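Local coordinates for xylose isomerase-like TIM barrel (Anabaena variabilis ATCC 29413, PDB 2QW5), which is probably a sugar or sugar phosphate isomerase or epimerase of the xylose isomerase-like TIM-barrel family, binding zinc and D-xylose, at residues I282-P287 against R297-I302; I182-H187 against S197-F202. All blocks are in the same frame, centred on the assembly; numbering follows the deposited sequence.

Interaction 1 of 2, residues I282-P287 against R297-I302; sequences IFNAIP and RRKFWI. With XLS (D-xylose), chain C.
Asn284, in the loop after the last TIM-barrel strand, 278-280, pairs its side-chain amide with the backbone of Phe300, in the loop after helix 287-290. The amide suits the place because it both gives and accepts: OD1 takes the N-H of Phe300 on a lone pair (N to OD1, 3.0 Å), while ND2 donates to Phe300 O at 2.8 Å, tilted 24° from that carbonyl's plane. CG anti to the backbone N (chi1 -164°) carries the amide across to that backbone; amide and Phe300 ring planes are 14° apart. A second ND2 bond goes to the backbone O of Met17, and OD1 also accepts from a water, which gives its other proton to Arg298 O and sits over the centre of the Phe300 ring. The extended Lys299 chain runs along Ala285 O (CG to O, 3.4 Å), and Lys299 NZ pairs with Asp306. Phe283 puts its ring in the D-xylose pocket, while its carbonyl is gripped end-on by the Arg297 guanidinium, in the carbonyl plane: NH1 and NH2 each donate to the single atom Phe283 O at 3.0 Å, NH1 serving the water as well and NH2 the backbone O of Asp252.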
loop_
_atom_site.group_PDB
_atom_site.type_symbol
_atom_site.label_atom_id
_atom_site.label_comp_id
_atom_site.label_asym_id
_atom_site.label_seq_id
_atom_site.Cartn_x
_atom_site.Cartn_y
_atom_site.Cartn_z
ATOM N N ILE A 282 10.737 17.687 -19.300
ATOM C CA ILE A 282 9.928 16.589 -19.758
ATOM C C ILE A 282 10.369 15.331 -18.955
ATOM O O ILE A 282 11.566 14.967 -18.932
ATOM C CB ILE A 282 10.110 16.381 -21.304
ATOM C CG1 ILE A 282 9.549 17.614 -22.065
ATOM C CG2 ILE A 282 9.412 15.079 -21.779
ATOM C CD1 ILE A 282 9.741 17.541 -23.584
ATOM N N PHE A 283 9.384 14.687 -18.335
ATOM C CA PHE A 283 9.561 13.486 -17.532
ATOM C C PHE A 283 9.274 12.310 -18.453
ATOM O O PHE A 283 8.138 12.021 -18.769
ATOM C CB PHE A 283 8.608 13.483 -16.334
ATOM C CG PHE A 283 9.013 14.436 -15.266
ATOM C CD1 PHE A 283 8.814 15.792 -15.432
ATOM C CD2 PHE A 283 9.619 13.990 -14.107
ATOM C CE1 PHE A 283 9.189 16.709 -14.433
ATOM C CE2 PHE A 283 9.975 14.922 -13.086
ATOM C CZ PHE A 283 9.762 16.268 -13.289
ATOM N N ASN A 284 10.311 11.642 -18.935
ATOM C CA ASN A 284 10.080 10.489 -19.817
ATOM C C ASN A 284 9.467 9.317 -19.009
ATOM O O ASN A 284 9.594 9.260 -17.787
ATOM C CB ASN A 284 11.386 10.135 -20.529
ATOM C CG ASN A 284 11.184 9.242 -21.720
ATOM O OD1 ASN A 284 10.046 8.996 -22.121
ATOM N ND2 ASN A 284 12.299 8.746 -22.315
ATOM N N ALA A 285 8.742 8.420 -19.669
ATOM C CA ALA A 285 8.186 7.221 -18.998
ATOM C C ALA A 285 9.321 6.192 -18.747
ATOM O O ALA A 285 9.424 5.158 -19.398
ATOM C CB ALA A 285 7.001 6.638 -19.784
ATOM N N ILE A 286 10.194 6.543 -17.790
ATOM C CA ILE A 286 11.322 5.726 -17.375
ATOM C C ILE A 286 10.891 5.117 -16.058
ATOM O O ILE A 286 10.031 5.714 -15.347
ATOM C CB ILE A 286 12.704 6.511 -17.226
ATOM C CG1 ILE A 286 12.588 7.698 -16.256
ATOM C CG2 ILE A 286 13.208 6.944 -18.603
ATOM C CD1 ILE A 286 13.939 8.372 -15.898
ATOM N N PRO A 287 11.499 3.985 -15.667
ATOM C CA PRO A 287 11.112 3.330 -14.402
ATOM C C PRO A 287 10.983 4.253 -13.175
ATOM O O PRO A 287 10.057 4.077 -12.375
ATOM C CB PRO A 287 12.214 2.295 -14.218
ATOM C CG PRO A 287 12.518 1.870 -15.632
ATOM C CD PRO A 287 12.545 3.189 -16.363
ATOM N N ARG A 297 1.025 6.923 -20.675
ATOM C CA ARG A 297 1.544 7.188 -22.012
ATOM C C ARG A 297 2.770 6.345 -22.350
ATOM O O ARG A 297 3.579 5.997 -21.478
ATOM C CB ARG A 297 1.903 8.672 -22.202
ATOM C CG ARG A 297 2.911 9.306 -21.173
ATOM C CD ARG A 297 3.265 10.739 -21.563
ATOM N NE ARG A 297 3.689 11.544 -20.411
ATOM C CZ ARG A 297 4.918 11.620 -19.902
ATOM N NH1 ARG A 297 5.917 10.926 -20.412
ATOM N NH2 ARG A 297 5.130 12.404 -18.839
ATOM N N ARG A 298 2.951 6.115 -23.642
ATOM C CA ARG A 298 4.120 5.380 -24.091
ATOM C C ARG A 298 5.421 6.189 -23.884
ATOM O O ARG A 298 5.425 7.446 -23.901
ATOM C CB ARG A 298 4.003 5.004 -25.566
ATOM C CG ARG A 298 2.910 4.046 -25.864
ATOM C CD ARG A 298 2.991 3.626 -27.329
ATOM N NE ARG A 298 1.887 2.733 -27.668
ATOM C CZ ARG A 298 1.849 1.410 -27.460
ATOM N NH1 ARG A 298 2.861 0.735 -26.901
ATOM N NH2 ARG A 298 0.754 0.738 -27.810
ATOM N N LYS A 299 6.500 5.433 -23.685
ATOM C CA LYS A 299 7.832 5.971 -23.486
ATOM C C LYS A 299 8.341 6.598 -24.789
ATOM O O LYS A 299 8.074 6.092 -25.878
ATOM C CB LYS A 299 8.802 4.854 -23.048
ATOM C CG LYS A 299 10.241 5.314 -22.709
ATOM C CD LYS A 299 11.101 4.161 -22.239
ATOM C CE LYS A 299 12.431 4.631 -21.683
ATOM N NZ LYS A 299 13.327 3.476 -21.330
ATOM N N PHE A 300 9.057 7.717 -24.651
ATOM C CA PHE A 300 9.788 8.316 -25.783
ATOM C C PHE A 300 11.111 7.553 -25.721
ATOM O O PHE A 300 12.011 7.877 -24.924
ATOM C CB PHE A 300 9.995 9.821 -25.636
ATOM C CG PHE A 300 8.771 10.560 -25.201
ATOM C CD1 PHE A 300 7.581 10.423 -25.903
ATOM C CD2 PHE A 300 8.818 11.442 -24.117
ATOM C CE1 PHE A 300 6.446 11.130 -25.551
ATOM C CE2 PHE A 300 7.679 12.165 -23.752
ATOM C CZ PHE A 300 6.480 11.988 -24.460
ATOM N N TRP A 301 11.203 6.500 -26.536
ATOM C CA TRP A 301 12.327 5.579 -26.463
ATOM C C TRP A 301 13.663 6.267 -26.663
ATOM O O TRP A 301 13.796 7.153 -27.495
ATOM C CB TRP A 301 12.174 4.382 -27.391
ATOM C CG TRP A 301 12.020 4.694 -28.810
ATOM C CD1 TRP A 301 10.866 4.934 -29.452
ATOM C CD2 TRP A 301 13.054 4.713 -29.811
ATOM N NE1 TRP A 301 11.102 5.166 -30.777
ATOM C CE2 TRP A 301 12.432 5.008 -31.034
ATOM C CE3 TRP A 301 14.442 4.537 -29.781
ATOM C CZ2 TRP A 301 13.134 5.138 -32.237
ATOM C CZ3 TRP A 301 15.161 4.664 -30.988
ATOM C CH2 TRP A 301 14.493 4.970 -32.198
ATOM N N ILE A 302 14.634 5.849 -25.868
ATOM C CA ILE A 302 15.943 6.476 -25.835
ATOM C C ILE A 302 16.863 5.742 -26.820
ATOM O O ILE A 302 17.165 4.578 -26.585
ATOM C CB ILE A 302 16.513 6.485 -24.430
ATOM C CG1 ILE A 302 15.572 7.244 -23.481
ATOM C CG2 ILE A 302 17.889 7.185 -24.432
ATOM C CD1 ILE A 302 15.793 6.900 -21.969
HETATM C C1 XLS C . 9.202 16.905 -9.908
HETATM C C2 XLS C . 10.292 17.146 -8.871
HETATM C C3 XLS C . 10.994 15.837 -8.364
HETATM C C4 XLS C . 12.482 15.979 -8.113
HETATM O O1 XLS C . 7.983 17.650 -10.024
HETATM O O2 XLS C . 11.215 18.146 -9.302
HETATM O O3 XLS C . 10.884 14.647 -9.147
HETATM O O4 XLS C . 12.686 17.103 -7.305
HETATM O O HOH W 1 6.885 9.115 -22.621
#

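Interaction 2 of 2, residues I182-H187 against S197-F202; sequences IEPITH and SQLIEF. With ZN (zinc ion), chain D; XLS (D-xylose), chain C.
Leu199 and Ile182 bury the most surface here, packing helix 196-203 against the end of barrel strand 179-182 in the beta-alpha order of a TIM barrel. Both face the opposing segment, and the forked end of the leucine divides its work. CD1 meets the CG2 branch of Ile182 at 3.6 Å; CD2 reaches past it to the backbone, 3.3 Å from Ile182 O, and lies 3.7 Å from Pro184 CD, across the proline ring at about a right angle. The extended start of Leu199, with CG anti to the backbone N (chi1 -176°), carries both methyls off the helix toward the strand end. Ile182 fills the place from the other side: its beta branch sets CG2 against Leu199, while the longer arm ends in CD1, 3.9 Å from Phe202 CE2 one helical turn on. A beta-branched residue suits a strand end, and two arms let it serve two helix residues. Cutting Ile182 back to an alanine removes CG2 and CD1, and would probably leave Leu199 CD1 with only the CB contact from this residue, Phe202 CE2 without its contact to CD1, and a gap between strand and helix.

The next residue, Glu183, points away from the helix into the pocket that holds zinc and D-xylose, where OE2 binds the zinc ion at 2.1 Å and OE1 accepts a hydrogen bond from O2 of the sugar. Asp216, Gln247 and Glu281 bind the same zinc, which also carries a water that donates to the sugar's O1. The contact lies between the barrel wall and the helices outside it: Leu199 touches Val213 and Ile182 touches Val211, both of strand 211-216, while Ile200 of the same helix packs on helix 227-240.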
loop_
_atom_site.group_PDB
_atom_site.type_symbol
_atom_site.label_atom_id
_atom_site.label_comp_id
_atom_site.label_asym_id
_atom_site.label_seq_id
_atom_site.Cartn_x
_atom_site.Cartn_y
_atom_site.Cartn_z
ATOM N N ILE A 182 13.235 27.310 -4.997
ATOM C CA ILE A 182 12.258 26.391 -4.409
ATOM C C ILE A 182 11.070 26.250 -5.354
ATOM O O ILE A 182 10.586 27.233 -5.910
ATOM C CB ILE A 182 11.737 26.849 -3.025
ATOM C CG1 ILE A 182 12.873 27.052 -2.013
ATOM C CG2 ILE A 182 10.763 25.799 -2.438
ATOM C CD1 ILE A 182 12.420 27.758 -0.643
ATOM N N GLU A 183 10.581 25.021 -5.506
ATOM C CA GLU A 183 9.541 24.710 -6.480
ATOM C C GLU A 183 8.168 24.410 -5.853
ATOM O O GLU A 183 8.057 23.499 -5.038
ATOM C CB GLU A 183 10.002 23.494 -7.313
ATOM C CG GLU A 183 9.115 23.224 -8.537
ATOM C CD GLU A 183 9.528 21.999 -9.324
ATOM O OE1 GLU A 183 10.291 21.164 -8.762
ATOM O OE2 GLU A 183 9.059 21.899 -10.507
ATOM N N PRO A 184 7.125 25.200 -6.213
ATOM C CA PRO A 184 5.757 24.795 -5.901
ATOM C C PRO A 184 5.481 23.591 -6.797
ATOM O O PRO A 184 5.794 23.646 -7.987
ATOM C CB PRO A 184 4.905 25.985 -6.338
ATOM C CG PRO A 184 5.856 27.093 -6.578
ATOM C CD PRO A 184 7.139 26.480 -6.943
ATOM N N ILE A 185 4.994 22.504 -6.211
ATOM C CA ILE A 185 4.741 21.238 -6.941
ATOM C C ILE A 185 3.304 20.833 -6.666
ATOM O O ILE A 185 2.862 20.942 -5.542
ATOM C CB ILE A 185 5.729 20.152 -6.476
ATOM C CG1 ILE A 185 7.123 20.440 -7.050
ATOM C CG2 ILE A 185 5.297 18.737 -6.901
ATOM C CD1 ILE A 185 8.245 19.567 -6.526
ATOM N N THR A 186 2.618 20.327 -7.672
ATOM C CA THR A 186 1.230 19.916 -7.579
ATOM C C THR A 186 0.938 18.977 -6.427
ATOM O O THR A 186 1.777 18.152 -6.061
ATOM C CB THR A 186 0.718 19.236 -8.892
ATOM O OG1 THR A 186 -0.661 18.869 -8.722
ATOM C CG2 THR A 186 1.518 17.985 -9.279
ATOM N N HIS A 187 -0.248 19.147 -5.843
ATOM C CA HIS A 187 -0.798 18.254 -4.805
ATOM C C HIS A 187 -0.774 16.767 -5.223
ATOM O O HIS A 187 -0.716 15.897 -4.372
ATOM C CB HIS A 187 -2.253 18.621 -4.502
ATOM C CG HIS A 187 -3.198 18.347 -5.643
ATOM N ND1 HIS A 187 -3.960 17.202 -5.719
ATOM C CD2 HIS A 187 -3.438 19.032 -6.785
ATOM C CE1 HIS A 187 -4.654 17.218 -6.839
ATOM N NE2 HIS A 187 -4.355 18.316 -7.505
ATOM N N SER A 197 1.248 30.919 -3.991
ATOM C CA SER A 197 0.789 31.691 -2.785
ATOM C C SER A 197 1.358 31.078 -1.486
ATOM O O SER A 197 1.757 31.807 -0.546
ATOM C CB SER A 197 -0.747 31.774 -2.722
ATOM O OG SER A 197 -1.322 30.481 -2.600
ATOM N N GLN A 198 1.405 29.743 -1.440
ATOM C CA GLN A 198 1.929 29.013 -0.278
ATOM C C GLN A 198 3.447 29.200 -0.153
ATOM O O GLN A 198 3.963 29.317 0.954
ATOM C CB GLN A 198 1.575 27.511 -0.380
ATOM C CG GLN A 198 0.050 27.255 -0.321
ATOM C CD GLN A 198 -0.389 25.883 -0.751
ATOM O OE1 GLN A 198 0.328 25.193 -1.498
ATOM N NE2 GLN A 198 -1.569 25.453 -0.256
ATOM N N LEU A 199 4.168 29.152 -1.277
ATOM C CA LEU A 199 5.622 29.400 -1.259
ATOM C C LEU A 199 5.963 30.872 -0.929
ATOM O O LEU A 199 6.949 31.126 -0.242
ATOM C CB LEU A 199 6.267 28.988 -2.573
ATOM C CG LEU A 199 7.783 29.084 -2.685
ATOM C CD1 LEU A 199 8.506 28.456 -1.494
ATOM C CD2 LEU A 199 8.215 28.440 -4.005
ATOM N N ILE A 200 5.145 31.813 -1.413
ATOM C CA ILE A 200 5.331 33.230 -1.140
ATOM C C ILE A 200 5.165 33.456 0.359
ATOM O O ILE A 200 5.995 34.152 0.970
ATOM C CB ILE A 200 4.420 34.130 -1.973
ATOM C CG1 ILE A 200 4.986 34.273 -3.399
ATOM C CG2 ILE A 200 4.332 35.540 -1.370
ATOM C CD1 ILE A 200 4.068 34.940 -4.377
ATOM N N GLU A 201 4.149 32.839 0.950
ATOM C CA GLU A 201 3.930 32.900 2.412
ATOM C C GLU A 201 5.120 32.325 3.224
ATOM O O GLU A 201 5.533 32.906 4.232
ATOM C CB GLU A 201 2.631 32.179 2.767
ATOM C CG GLU A 201 2.200 32.295 4.261
ATOM C CD GLU A 201 0.774 31.741 4.552
ATOM O OE1 GLU A 201 0.022 31.337 3.607
ATOM O OE2 GLU A 201 0.414 31.717 5.753
ATOM N N PHE A 202 5.673 31.199 2.763
ATOM C CA PHE A 202 6.841 30.574 3.384
ATOM C C PHE A 202 8.026 31.526 3.373
ATOM O O PHE A 202 8.697 31.716 4.420
ATOM C CB PHE A 202 7.231 29.258 2.670
ATOM C CG PHE A 202 8.534 28.654 3.165
ATOM C CD1 PHE A 202 8.570 27.932 4.343
ATOM C CD2 PHE A 202 9.720 28.842 2.469
ATOM C CE1 PHE A 202 9.768 27.389 4.827
ATOM C CE2 PHE A 202 10.950 28.301 2.952
ATOM C CZ PHE A 202 10.957 27.563 4.123
HETATM ZN ZN ZN D . 9.648 21.059 -12.381
HETATM C C1 XLS C . 9.202 16.905 -9.908
HETATM C C2 XLS C . 10.292 17.146 -8.871
HETATM C C3 XLS C . 10.994 15.837 -8.364
HETATM C C4 XLS C . 12.482 15.979 -8.113
HETATM O O1 XLS C . 7.983 17.650 -10.024
HETATM O O2 XLS C . 11.215 18.146 -9.302
HETATM O O3 XLS C . 10.884 14.647 -9.147
HETATM O O4 XLS C . 12.686 17.103 -7.305
HETATM O O HOH W 2 8.857 19.306 -11.734
#

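How the interactions relate
Interactions 1 and 2 lie at the ends of different barrel strands, 278-280 and 179-182, with centres 27 Å apart and nearest atoms about 6 Å apart, so they do not touch. What joins them is the bound D-xylose. The 182-187 segment supplies Glu183, a ligand of the zinc and a hydrogen-bond acceptor for the sugar, with Ile185 CD1 3.9 Å from XLS C2; the 282-287 segment supplies an apolar wall, Phe283 CZ lying 3.5 Å from XLS C1. The Phe283 side chain is about 5 Å from the zinc, which Glu281, just before interaction 1, binds together with Glu183. In interaction 1 the pocket residue is itself held by its backbone O; in interaction 2 the packed Ile182 and Pro184 flank Glu183.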